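Local coordinates for protein MdcA (Pseudomonas aeruginosa, PDB 5VIT) that forms the alpha subunit of malonate decarboxylase and probably acts as a transferase that loads malonate onto the acyl carrier protein of the complex, at residues F107-G118 with R373-G381; L360-S368 with L477-A485. All blocks are in the same frame, centred on the assembly; numbering follows the deposited sequence.

Contact 1: residues F107-G118 with R373-G381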
loop_
_atom_site.group_PDB
_atom_site.type_symbol
_atom_site.label_atom_id
_atom_site.label_comp_id
_atom_site.label_asym_id
_atom_site.label_seq_id
_atom_site.Cartn_x
_atom_site.Cartn_y
_atom_site.Cartn_z
ATOM N N PHE A 107 -18.757 -32.976 9.146
ATOM C CA PHE A 107 -17.884 -32.328 10.103
ATOM C C PHE A 107 -17.537 -30.923 9.654
ATOM O O PHE A 107 -17.814 -30.544 8.514
ATOM C CB PHE A 107 -16.607 -33.152 10.305
ATOM C CG PHE A 107 -15.613 -33.027 9.178
ATOM C CD1 PHE A 107 -14.466 -32.264 9.329
ATOM C CD2 PHE A 107 -15.824 -33.682 7.973
ATOM C CE1 PHE A 107 -13.541 -32.151 8.292
ATOM C CE2 PHE A 107 -14.907 -33.575 6.939
ATOM C CZ PHE A 107 -13.766 -32.802 7.103
ATOM N N SER A 108 -16.934 -30.151 10.553
ATOM C CA SER A 108 -16.540 -28.782 10.219
ATOM C C SER A 108 -15.037 -28.588 10.250
ATOM O O SER A 108 -14.452 -27.963 9.354
ATOM C CB SER A 108 -17.191 -27.779 11.170
ATOM O OG SER A 108 -16.660 -26.479 10.949
ATOM N N PHE A 109 -14.405 -29.109 11.291
ATOM C CA PHE A 109 -12.983 -28.882 11.451
ATOM C C PHE A 109 -12.188 -30.161 11.645
ATOM O O PHE A 109 -12.609 -31.106 12.317
ATOM C CB PHE A 109 -12.725 -27.941 12.627
ATOM C CG PHE A 109 -11.265 -27.686 12.894
ATOM C CD1 PHE A 109 -10.505 -26.946 12.012
ATOM C CD2 PHE A 109 -10.663 -28.172 14.039
ATOM C CE1 PHE A 109 -9.172 -26.700 12.276
ATOM C CE2 PHE A 109 -9.339 -27.936 14.298
ATOM C CZ PHE A 109 -8.591 -27.201 13.426
ATOM N N SER A 110 -11.025 -30.169 11.025
ATOM C CA SER A 110 -10.039 -31.212 11.231
ATOM C C SER A 110 -8.729 -30.466 11.248
ATOM O O SER A 110 -8.583 -29.435 10.574
ATOM C CB SER A 110 -10.075 -32.269 10.127
ATOM O OG SER A 110 -9.903 -31.677 8.846
ATOM N N GLY A 111 -7.788 -30.954 12.038
ATOM C CA GLY A 111 -6.500 -30.306 12.115
ATOM C C GLY A 111 -5.432 -31.281 11.696
ATOM O O GLY A 111 -5.026 -31.288 10.523
ATOM N N PRO A 112 -4.978 -32.117 12.654
ATOM C CA PRO A 112 -3.932 -33.129 12.435
ATOM C C PRO A 112 -4.383 -34.264 11.497
ATOM O O PRO A 112 -3.680 -34.592 10.525
ATOM C CB PRO A 112 -3.648 -33.646 13.854
ATOM C CG PRO A 112 -4.912 -33.359 14.636
ATOM C CD PRO A 112 -5.448 -32.089 14.056
ATOM N N GLN A 113 -5.564 -34.817 11.769
ATOM C CA GLN A 113 -6.109 -35.944 11.017
ATOM C C GLN A 113 -6.404 -35.649 9.538
ATOM O O GLN A 113 -7.040 -36.467 8.874
ATOM C CB GLN A 113 -7.402 -36.431 11.685
ATOM C CG GLN A 113 -7.355 -36.746 13.191
ATOM C CD GLN A 113 -6.656 -38.071 13.510
ATOM O OE1 GLN A 113 -6.282 -38.320 14.661
ATOM N NE2 GLN A 113 -6.398 -38.884 12.475
ATOM N N SER A 114 -5.960 -34.494 9.035
ATOM C CA SER A 114 -6.247 -34.066 7.657
ATOM C C SER A 114 -5.791 -35.114 6.631
ATOM O O SER A 114 -6.533 -35.446 5.684
ATOM C CB SER A 114 -5.587 -32.705 7.363
ATOM O OG SER A 114 -4.163 -32.780 7.456
ATOM N N LEU A 115 -4.584 -35.646 6.835
ATOM C CA LEU A 115 -4.068 -36.720 5.994
ATOM C C LEU A 115 -4.877 -38.010 6.153
ATOM O O LEU A 115 -5.253 -38.643 5.165
ATOM C CB LEU A 115 -2.601 -36.979 6.313
ATOM C CG LEU A 115 -1.703 -37.388 5.143
ATOM C CD1 LEU A 115 -1.704 -36.316 4.048
ATOM C CD2 LEU A 115 -0.283 -37.654 5.632
ATOM N N ARG A 116 -5.164 -38.385 7.394
ATOM C CA ARG A 116 -5.852 -39.640 7.659
ATOM C C ARG A 116 -7.262 -39.690 7.050
ATOM O O ARG A 116 -7.673 -40.727 6.520
ATOM C CB ARG A 116 -5.913 -39.909 9.166
ATOM C CG ARG A 116 -6.393 -41.315 9.490
ATOM C CD ARG A 116 -5.953 -41.768 10.856
ATOM N NE ARG A 116 -6.480 -43.097 11.153
ATOM C CZ ARG A 116 -6.911 -43.481 12.352
ATOM N NH1 ARG A 116 -6.868 -42.636 13.375
ATOM N NH2 ARG A 116 -7.385 -44.710 12.531
ATOM N N ILE A 117 -7.988 -38.571 7.102
ATOM C CA ILE A 117 -9.333 -38.510 6.542
ATOM C C ILE A 117 -9.289 -38.745 5.037
ATOM O O ILE A 117 -10.084 -39.525 4.504
ATOM C CB ILE A 117 -10.019 -37.164 6.852
ATOM C CG1 ILE A 117 -10.535 -37.170 8.295
ATOM C CG2 ILE A 117 -11.165 -36.918 5.894
ATOM C CD1 ILE A 117 -11.038 -35.835 8.789
ATOM N N GLY A 118 -8.344 -38.097 4.363
ATOM C CA GLY A 118 -8.109 -38.355 2.952
ATOM C C GLY A 118 -7.759 -39.814 2.690
ATOM O O GLY A 118 -8.281 -40.433 1.768
ATOM N N ARG A 373 -3.395 -30.821 -1.227
ATOM C CA ARG A 373 -3.400 -32.177 -1.785
ATOM C C ARG A 373 -3.286 -33.270 -0.717
ATOM O O ARG A 373 -2.403 -33.237 0.149
ATOM C CB ARG A 373 -2.276 -32.341 -2.819
ATOM C CG ARG A 373 -2.276 -33.718 -3.484
ATOM C CD ARG A 373 -1.110 -33.931 -4.444
ATOM N NE ARG A 373 -1.133 -35.275 -5.025
ATOM C CZ ARG A 373 -0.558 -36.346 -4.482
ATOM N NH1 ARG A 373 0.105 -36.243 -3.336
ATOM N NH2 ARG A 373 -0.640 -37.525 -5.089
ATOM N N GLY A 374 -4.217 -34.220 -0.771
ATOM C CA GLY A 374 -4.263 -35.320 0.179
ATOM C C GLY A 374 -4.749 -34.926 1.562
ATOM O O GLY A 374 -5.009 -35.786 2.404
ATOM N N ARG A 375 -4.884 -33.624 1.798
ATOM C CA ARG A 375 -5.202 -33.121 3.132
ATOM C C ARG A 375 -6.543 -32.388 3.173
ATOM O O ARG A 375 -6.638 -31.187 2.840
ATOM C CB ARG A 375 -4.079 -32.203 3.633
ATOM C CG ARG A 375 -2.783 -32.940 3.910
ATOM C CD ARG A 375 -1.688 -32.025 4.427
ATOM N NE ARG A 375 -0.601 -32.797 5.031
ATOM C CZ ARG A 375 0.358 -33.421 4.346
ATOM N NH1 ARG A 375 0.386 -33.367 3.021
ATOM N NH2 ARG A 375 1.295 -34.105 4.991
ATOM N N LEU A 376 -7.572 -33.120 3.596
ATOM C CA LEU A 376 -8.915 -32.571 3.721
ATOM C C LEU A 376 -9.073 -31.875 5.058
ATOM O O LEU A 376 -9.665 -32.415 5.998
ATOM C CB LEU A 376 -9.972 -33.661 3.557
ATOM C CG LEU A 376 -10.183 -34.121 2.115
ATOM C CD1 LEU A 376 -9.017 -34.957 1.611
ATOM C CD2 LEU A 376 -11.470 -34.879 1.989
ATOM N N ALA A 377 -8.518 -30.674 5.139
ATOM C CA ALA A 377 -8.684 -29.840 6.310
ATOM C C ALA A 377 -10.099 -29.254 6.320
ATOM O O ALA A 377 -10.651 -28.902 5.270
ATOM C CB ALA A 377 -7.635 -28.734 6.333
ATOM N N GLY A 378 -10.699 -29.179 7.500
ATOM C CA GLY A 378 -12.006 -28.574 7.625
ATOM C C GLY A 378 -11.920 -27.060 7.628
ATOM O O GLY A 378 -10.861 -26.485 7.885
ATOM N N PHE A 379 -13.044 -26.411 7.342
ATOM C CA PHE A 379 -13.087 -24.957 7.293
ATOM C C PHE A 379 -13.198 -24.338 8.679
ATOM O O PHE A 379 -12.770 -23.199 8.903
ATOM C CB PHE A 379 -14.273 -24.485 6.461
ATOM C CG PHE A 379 -14.294 -25.002 5.062
ATOM C CD1 PHE A 379 -13.150 -25.019 4.296
ATOM C CD2 PHE A 379 -15.483 -25.484 4.514
ATOM C CE1 PHE A 379 -13.180 -25.497 2.988
ATOM C CE2 PHE A 379 -15.521 -25.965 3.210
ATOM C CZ PHE A 379 -14.364 -25.971 2.449
ATOM N N GLY A 380 -13.806 -25.067 9.608
ATOM C CA GLY A 380 -14.012 -24.514 10.936
ATOM C C GLY A 380 -14.957 -23.323 10.883
ATOM O O GLY A 380 -15.969 -23.366 10.179
ATOM N N GLY A 381 -14.623 -22.254 11.603
ATOM C CA GLY A 381 -15.473 -21.076 11.667
ATOM C C GLY A 381 -15.266 -20.065 10.552
ATOM O O GLY A 381 -16.057 -19.127 10.384
HETATM O O HOH W 1 -1.485 -33.098 7.846
HETATM O O HOH W 2 -4.663 -38.246 2.426
#
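Leu376, at the centre of an inverse gamma turn in the loop 373-381, lies against the first turn of helix 114-122, the helix that follows strand 102-107 in an eight-stranded parallel sheet with Rossmann-like topology. Its CD1 approaches Gly118 CA to 3.8 Å, the bare glycine letting the methyl come close to the helix backbone, while its CB meets the CG2 branch of Ile117. Ile128 of strand 127-131 and Leu94 of helix 91-98 continue this apolar layer beyond Leu376 and Ile117. Both backbone polar atoms of Leu376, the central residue, are bonded across the contact. Leu376 N donates to Ser114 O over 3.3 Å from well above the carbonyl plane, and Ser110 OG gives its proton to Leu376 O in the carbonyl plane, on a lone pair. The same Ser110 OG receives a weak bond from Gly378 N, so one hydroxyl spans the loop backbone.

On the solvent side, Leu115 packs on Arg375: Leu115 CD1 sits 3.6 Å above the plane of the Arg375 guanidinium, over its centre, and also touches Arg375 CG. With chi1 at 63° the Ser114 hydroxyl lies beside the Arg375 chain and shares a water with it, which lies 2.7 Å from Ser114 OG and accepts from Arg375 NE at the guanidinium edge. At the far end, where Ser108 OG is held by His132 O, the Ser108 carbonyl receives Gly380 N at 3.0 Å and 166°, while Gly378 CA presses on the same Ser108 O at 3.1 Å in a CA-H...O contact.

Contact 2: residues L360-S368 with L477-A485; sequences LQVDGDGHS and LEERQAMIA
Asp365 is gripped by helix 477-486 through both its backbone and its carboxylate. Arg480 reaches the carbonyl side-on: NH2 bonds to Asp365 O at 2.9 Å, in the carbonyl plane and on a lone pair, and NE bonds to the same oxygen at 3.2 Å from above that plane. The bend at chi3 (106°) swings the guanidinium round so that this oxygen lies in its plane. The Asp365 carboxylate goes to Gln481 instead, whose NE2 donates to OD1 over 2.8 Å on the syn side. The two side chains run side by side in the same direction, carboxylate and amide only 13° apart. Asp365 OD2 stays 5.4 Å from Arg480 NH2, close enough for a probable electrostatic attraction, though the charged atoms do not touch.

A water adds a bridge, donating to both Gly364 O and Gln481 O and joining the hairpin to the helix backbone.

Methyl groups make van der Waals contacts around the polar bonds. Leu477 CD1 covers one face of the Arg480 guanidinium, toward its rim, and also touches Asp365 OD1. Ile484 CD1 tucks under the turn, 3.5 Å from Gly366 N, and its side chain also rests on Phe432 of strand 432-433.

Within the turn, Asp363 OD2 accepts from Asp365 N and His367 N on opposite faces of its carboxylate, the first bond making an Asx turn. With Gly366 N bonded to Asp363 O and Asp363 N to His367 O, this is a beta hairpin closed by a type I turn with a G1 bulge, its tip docked on a helix.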
loop_
_atom_site.group_PDB
_atom_site.type_symbol
_atom_site.label_atom_id
_atom_site.label_comp_id
_atom_site.label_asym_id
_atom_site.label_seq_id
_atom_site.Cartn_x
_atom_site.Cartn_y
_atom_site.Cartn_z
ATOM N N LEU A 360 -3.917 -21.154 3.902
ATOM C CA LEU A 360 -2.749 -21.831 3.343
ATOM C C LEU A 360 -2.555 -21.531 1.859
ATOM O O LEU A 360 -1.433 -21.503 1.384
ATOM C CB LEU A 360 -2.848 -23.352 3.540
ATOM C CG LEU A 360 -2.960 -23.828 4.988
ATOM C CD1 LEU A 360 -2.820 -25.339 5.049
ATOM C CD2 LEU A 360 -1.913 -23.147 5.856
ATOM N N GLN A 361 -3.650 -21.319 1.134
ATOM C CA GLN A 361 -3.584 -21.024 -0.291
ATOM C C GLN A 361 -4.630 -19.997 -0.710
ATOM O O GLN A 361 -5.786 -20.042 -0.270
ATOM C CB GLN A 361 -3.773 -22.296 -1.122
ATOM C CG GLN A 361 -2.526 -23.114 -1.386
ATOM C CD GLN A 361 -2.770 -24.252 -2.393
ATOM O OE1 GLN A 361 -3.913 -24.565 -2.752
ATOM N NE2 GLN A 361 -1.696 -24.885 -2.826
ATOM N N VAL A 362 -4.201 -19.082 -1.571
ATOM C CA VAL A 362 -5.057 -18.080 -2.172
ATOM C C VAL A 362 -4.782 -18.141 -3.659
ATOM O O VAL A 362 -3.625 -18.250 -4.053
ATOM C CB VAL A 362 -4.754 -16.649 -1.643
ATOM C CG1 VAL A 362 -5.750 -15.648 -2.200
ATOM C CG2 VAL A 362 -4.770 -16.618 -0.121
ATOM N N ASP A 363 -5.806 -18.084 -4.500
ATOM C CA ASP A 363 -5.518 -18.040 -5.930
ATOM C C ASP A 363 -5.634 -16.612 -6.460
ATOM O O ASP A 363 -5.837 -15.683 -5.679
ATOM C CB ASP A 363 -6.401 -19.033 -6.708
ATOM C CG ASP A 363 -7.858 -18.585 -6.874
ATOM O OD1 ASP A 363 -8.596 -19.363 -7.521
ATOM O OD2 ASP A 363 -8.274 -17.493 -6.408
ATOM N N GLY A 364 -5.505 -16.438 -7.775
ATOM C CA GLY A 364 -5.463 -15.115 -8.358
ATOM C C GLY A 364 -6.781 -14.355 -8.284
ATOM O O GLY A 364 -6.826 -13.155 -8.548
ATOM N N ASP A 365 -7.856 -15.050 -7.938
ATOM C CA ASP A 365 -9.156 -14.404 -7.797
ATOM C C ASP A 365 -9.494 -14.119 -6.338
ATOM O O ASP A 365 -10.557 -13.605 -6.032
ATOM C CB ASP A 365 -10.257 -15.269 -8.417
ATOM C CG ASP A 365 -10.165 -15.331 -9.927
ATOM O OD1 ASP A 365 -9.397 -14.541 -10.523
ATOM O OD2 ASP A 365 -10.871 -16.162 -10.521
ATOM N N GLY A 366 -8.595 -14.486 -5.440
ATOM C CA GLY A 366 -8.836 -14.320 -4.023
ATOM C C GLY A 366 -9.481 -15.511 -3.341
ATOM O O GLY A 366 -9.716 -15.470 -2.140
ATOM N N HIS A 367 -9.803 -16.568 -4.084
ATOM C CA HIS A 367 -10.416 -17.715 -3.439
ATOM C C HIS A 367 -9.380 -18.298 -2.478
ATOM O O HIS A 367 -8.194 -18.402 -2.795
ATOM C CB HIS A 367 -10.890 -18.754 -4.460
ATOM C CG HIS A 367 -11.858 -18.217 -5.471
ATOM N ND1 HIS A 367 -13.011 -17.543 -5.120
ATOM C CD2 HIS A 367 -11.846 -18.259 -6.826
ATOM C CE1 HIS A 367 -13.662 -17.185 -6.214
ATOM N NE2 HIS A 367 -12.974 -17.604 -7.264
ATOM N N SER A 368 -9.828 -18.650 -1.287
ATOM C CA SER A 368 -8.914 -19.029 -0.224
ATOM C C SER A 368 -9.257 -20.410 0.314
ATOM O O SER A 368 -10.432 -20.744 0.465
ATOM C CB SER A 368 -8.977 -17.979 0.890
ATOM O OG SER A 368 -8.423 -18.456 2.092
ATOM N N LEU A 477 -13.622 -7.980 -11.809
ATOM C CA LEU A 477 -12.786 -9.110 -11.413
ATOM C C LEU A 477 -11.317 -8.873 -11.796
ATOM O O LEU A 477 -10.399 -9.185 -11.034
ATOM C CB LEU A 477 -13.292 -10.405 -12.051
ATOM C CG LEU A 477 -12.404 -11.639 -11.855
ATOM C CD1 LEU A 477 -12.270 -11.982 -10.376
ATOM C CD2 LEU A 477 -12.940 -12.839 -12.636
ATOM N N GLU A 478 -11.120 -8.318 -12.983
ATOM C CA GLU A 478 -9.793 -8.022 -13.510
ATOM C C GLU A 478 -9.041 -7.030 -12.615
ATOM O O GLU A 478 -7.834 -7.130 -12.443
ATOM C CB GLU A 478 -9.916 -7.471 -14.936
ATOM C CG GLU A 478 -8.590 -7.255 -15.655
ATOM C CD GLU A 478 -8.750 -6.546 -17.005
ATOM O OE1 GLU A 478 -9.097 -5.341 -17.015
ATOM O OE2 GLU A 478 -8.528 -7.195 -18.057
ATOM N N GLU A 479 -9.755 -6.079 -12.030
ATOM C CA GLU A 479 -9.094 -5.089 -11.186
ATOM C C GLU A 479 -8.694 -5.718 -9.855
ATOM O O GLU A 479 -7.612 -5.459 -9.325
ATOM C CB GLU A 479 -9.997 -3.878 -10.959
ATOM C CG GLU A 479 -9.316 -2.812 -10.137
ATOM C CD GLU A 479 -10.172 -1.592 -9.962
ATOM O OE1 GLU A 479 -9.589 -0.504 -9.766
ATOM O OE2 GLU A 479 -11.419 -1.727 -10.034
ATOM N N ARG A 480 -9.575 -6.565 -9.341
ATOM C CA ARG A 480 -9.321 -7.349 -8.140
ATOM C C ARG A 480 -8.089 -8.251 -8.290
ATOM O O ARG A 480 -7.252 -8.320 -7.382
ATOM C CB ARG A 480 -10.551 -8.179 -7.819
ATOM C CG ARG A 480 -10.494 -8.931 -6.520
ATOM C CD ARG A 480 -11.884 -9.392 -6.197
ATOM N NE ARG A 480 -12.037 -10.806 -6.421
ATOM C CZ ARG A 480 -13.123 -11.383 -6.918
ATOM N NH1 ARG A 480 -14.167 -10.657 -7.279
ATOM N NH2 ARG A 480 -13.150 -12.702 -7.059
ATOM N N GLN A 481 -7.975 -8.919 -9.439
ATOM C CA GLN A 481 -6.787 -9.708 -9.768
ATOM C C GLN A 481 -5.532 -8.837 -9.747
ATOM O O GLN A 481 -4.490 -9.247 -9.220
ATOM C CB GLN A 481 -6.930 -10.375 -11.154
ATOM C CG GLN A 481 -8.021 -11.446 -11.197
ATOM C CD GLN A 481 -8.455 -11.793 -12.614
ATOM O OE1 GLN A 481 -8.103 -11.104 -13.562
ATOM N NE2 GLN A 481 -9.232 -12.861 -12.755
ATOM N N ALA A 482 -5.626 -7.641 -10.326
ATOM C CA ALA A 482 -4.462 -6.763 -10.386
ATOM C C ALA A 482 -4.031 -6.395 -8.971
ATOM O O ALA A 482 -2.844 -6.363 -8.657
ATOM C CB ALA A 482 -4.761 -5.491 -11.204
ATOM N N MET A 483 -5.006 -6.119 -8.122
ATOM C CA MET A 483 -4.706 -5.699 -6.759
ATOM C C MET A 483 -4.060 -6.837 -5.977
ATOM O O MET A 483 -3.070 -6.621 -5.275
ATOM C CB MET A 483 -5.972 -5.192 -6.062
ATOM C CG MET A 483 -6.604 -4.006 -6.797
ATOM S SD MET A 483 -8.278 -3.604 -6.235
ATOM C CE MET A 483 -7.838 -3.246 -4.575
ATOM N N ILE A 484 -4.595 -8.050 -6.122
ATOM C CA ILE A 484 -4.033 -9.206 -5.431
ATOM C C ILE A 484 -2.589 -9.424 -5.894
ATOM O O ILE A 484 -1.680 -9.598 -5.075
ATOM C CB ILE A 484 -4.882 -10.479 -5.663
ATOM C CG1 ILE A 484 -6.218 -10.352 -4.901
ATOM C CG2 ILE A 484 -4.122 -11.741 -5.223
ATOM C CD1 ILE A 484 -7.360 -11.193 -5.459
ATOM N N ALA A 485 -2.372 -9.375 -7.203
ATOM C CA ALA A 485 -1.034 -9.569 -7.744
ATOM C C ALA A 485 -0.046 -8.512 -7.204
ATOM O O ALA A 485 1.118 -8.833 -6.931
ATOM C CB ALA A 485 -1.074 -9.550 -9.297
HETATM O O HOH W 3 -4.334 -12.058 -9.246
#

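The two contacts alternate along the chain: the hairpin 360-368 of contact 2 leads within a few residues into the loop 373-381 of contact 1, so one continuous piece of chain touches helix 477-486 first and helix 114-122 next. Their centres are 24 Å apart and their nearest atoms about 6 Å, without touching. Asp437 bonds to one segment of each contact: its backbone N to the Gln361 side chain, its carboxylate to Arg373 N. Contact 1 is the more buried and central; its Gly380 lies about 5 Å from a bound malonate ion, which probably came from the crystallisation liquor but may mark a pocket.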